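Local atomic coordinates of putative oxidoreductase (Bacteroides fragilis NCTC 9343, PDB entry 3EOF), a protein that binds flavin mononucleotide and probably acts as an FMN-dependent oxidoreductase of the nitroreductase type. Residues K54-L58 / V68-V74. Sequence-based numbering, arbitrary orientation.
Sequences KKEIL and VKEAPVV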
loop_
_atom_site.group_PDB
_atom_site.type_symbol
_atom_site.label_atom_id
_atom_site.label_comp_id
_atom_site.label_asym_id
_atom_site.label_seq_id
_atom_site.Cartn_x
_atom_site.Cartn_y
_atom_site.Cartn_z
ATOM N N LYS A 54 5.069 24.237 10.553
ATOM C CA LYS A 54 5.311 23.239 9.513
ATOM C C LYS A 54 3.966 22.660 9.093
ATOM O O LYS A 54 3.731 22.397 7.909
ATOM C CB LYS A 54 6.289 22.137 9.995
ATOM C CG LYS A 54 7.772 22.594 10.137
ATOM C CD LYS A 54 8.370 23.061 8.816
ATOM C CE LYS A 54 9.876 23.205 8.931
ATOM N NZ LYS A 54 10.516 23.556 7.624
ATOM N N LYS A 55 3.090 22.455 10.084
ATOM C CA LYS A 55 1.708 22.014 9.847
ATOM C C LYS A 55 0.916 23.039 9.016
ATOM O O LYS A 55 0.150 22.682 8.136
ATOM C CB LYS A 55 1.016 21.749 11.168
ATOM C CG LYS A 55 1.521 20.493 11.836
ATOM C CD LYS A 55 1.160 20.419 13.306
ATOM C CE LYS A 55 1.591 19.061 13.847
ATOM N NZ LYS A 55 1.366 18.990 15.287
ATOM N N GLU A 56 1.098 24.311 9.309
ATOM C CA GLU A 56 0.419 25.373 8.566
ATOM C C GLU A 56 0.865 25.413 7.111
ATOM O O GLU A 56 0.066 25.729 6.223
ATOM C CB GLU A 56 0.632 26.736 9.234
ATOM C CG GLU A 56 -0.328 27.008 10.375
ATOM C CD GLU A 56 0.112 28.163 11.256
ATOM O OE1 GLU A 56 1.079 28.905 10.899
ATOM O OE2 GLU A 56 -0.525 28.313 12.330
ATOM N N ILE A 57 2.147 25.124 6.885
ATOM C CA ILE A 57 2.712 25.029 5.537
ATOM C C ILE A 57 2.157 23.819 4.754
ATOM O O ILE A 57 1.810 23.955 3.591
ATOM C CB ILE A 57 4.253 25.015 5.589
ATOM C CG1 ILE A 57 4.765 26.395 6.039
ATOM C CG2 ILE A 57 4.807 24.682 4.243
ATOM C CD1 ILE A 57 6.237 26.380 6.358
ATOM N N LEU A 58 2.041 22.666 5.406
ATOM C CA LEU A 58 1.472 21.440 4.792
ATOM C C LEU A 58 -0.011 21.500 4.552
ATOM O O LEU A 58 -0.532 20.816 3.690
ATOM C CB LEU A 58 1.701 20.203 5.682
ATOM C CG LEU A 58 3.064 19.535 5.713
ATOM C CD1 LEU A 58 2.979 18.266 6.590
ATOM C CD2 LEU A 58 3.489 19.226 4.240
ATOM N N VAL A 68 -4.553 18.295 9.752
ATOM C CA VAL A 68 -3.138 18.629 9.603
ATOM C C VAL A 68 -2.629 19.547 10.732
ATOM O O VAL A 68 -1.505 19.392 11.196
ATOM C CB VAL A 68 -2.811 19.312 8.247
ATOM C CG1 VAL A 68 -1.322 19.641 8.201
ATOM C CG2 VAL A 68 -3.198 18.410 7.061
ATOM N N LYS A 69 -3.421 20.546 11.119
ATOM C CA LYS A 69 -3.000 21.461 12.179
ATOM C C LYS A 69 -3.386 20.928 13.546
ATOM O O LYS A 69 -2.671 21.136 14.514
ATOM C CB LYS A 69 -3.594 22.851 11.977
ATOM C CG LYS A 69 -3.056 23.645 10.783
ATOM C CD LYS A 69 -3.796 25.006 10.706
ATOM C CE LYS A 69 -3.607 25.741 9.376
ATOM N NZ LYS A 69 -4.455 27.009 9.249
ATOM N N GLU A 70 -4.495 20.205 13.619
ATOM C CA GLU A 70 -4.998 19.730 14.870
ATOM C C GLU A 70 -4.290 18.511 15.428
ATOM O O GLU A 70 -4.227 18.358 16.638
ATOM C CB GLU A 70 -6.494 19.514 14.749
ATOM C CG GLU A 70 -7.189 20.841 14.530
ATOM C CD GLU A 70 -8.688 20.740 14.369
ATOM O OE1 GLU A 70 -9.278 19.654 14.691
ATOM O OE2 GLU A 70 -9.256 21.784 13.917
ATOM N N ALA A 71 -3.714 17.662 14.578
ATOM C CA ALA A 71 -3.021 16.478 15.109
ATOM C C ALA A 71 -1.664 16.884 15.659
ATOM O O ALA A 71 -1.035 17.786 15.130
ATOM C CB ALA A 71 -2.877 15.368 14.067
ATOM N N PRO A 72 -1.232 16.250 16.772
ATOM C CA PRO A 72 0.080 16.527 17.284
ATOM C C PRO A 72 1.193 16.089 16.323
ATOM O O PRO A 72 2.270 16.727 16.278
ATOM C CB PRO A 72 0.130 15.701 18.571
ATOM C CG PRO A 72 -0.805 14.636 18.383
ATOM C CD PRO A 72 -1.935 15.287 17.637
ATOM N N VAL A 73 0.916 15.035 15.551
ATOM C CA VAL A 73 1.866 14.466 14.586
ATOM C C VAL A 73 1.197 14.263 13.226
ATOM O O VAL A 73 0.063 13.772 13.135
ATOM C CB VAL A 73 2.429 13.092 15.089
ATOM C CG1 VAL A 73 3.374 12.530 14.085
ATOM C CG2 VAL A 73 3.093 13.257 16.479
ATOM N N VAL A 74 1.915 14.682 12.186
ATOM C CA VAL A 74 1.557 14.486 10.781
ATOM C C VAL A 74 2.737 13.735 10.192
ATOM O O VAL A 74 3.885 14.180 10.297
ATOM C CB VAL A 74 1.313 15.825 10.027
ATOM C CG1 VAL A 74 0.922 15.573 8.570
ATOM C CG2 VAL A 74 0.237 16.599 10.752
#
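Lys55 reaches from helix 52-58 to the turn that follows helix 67-70, and its ammonium group binds two successive carbonyls there. NZ of Lys55 is 2.7 Å from O of Ala71 and lies in that carbonyl's plane, on a lone pair. The bond from Lys55 NZ to Pro72 O is 2.6 Å long but differs in geometry: NZ stands above the carbonyl plane, with a C=O...N angle of 99°. A third hydrogen bond from NZ goes to Arg50 O, so three backbone oxygens grip the buried charge and probably stabilise it. The chain of Lys55 is extended beyond CG (chi2 163°), which carries NZ past the end of the short helix. On the way Lys55 CG passes 3.3 Å from Val68 O, a buried oxygen with no hydrogen-bond partner. Leu58 CB meets Val68 CG1 at 4.0 Å. Leu58 CD1 meets Val74 CG1 at 3.9 Å, the Leu58 and Val74 side chains lying alongside and running opposite ways. At the exposed margin Lys69 crosses Glu56 nearly at a right angle, Lys69 CE lying 3.7 Å from Glu56 CG. Thr49 of strand 44-49 touches Lys55, Leu58 and Val74. The lysine thus ties a helix to the turn leading into strand 73-80 of the antiparallel sheet in this nitroreductase fold, with the side chain of Val68 about 8 Å from the bound FMN.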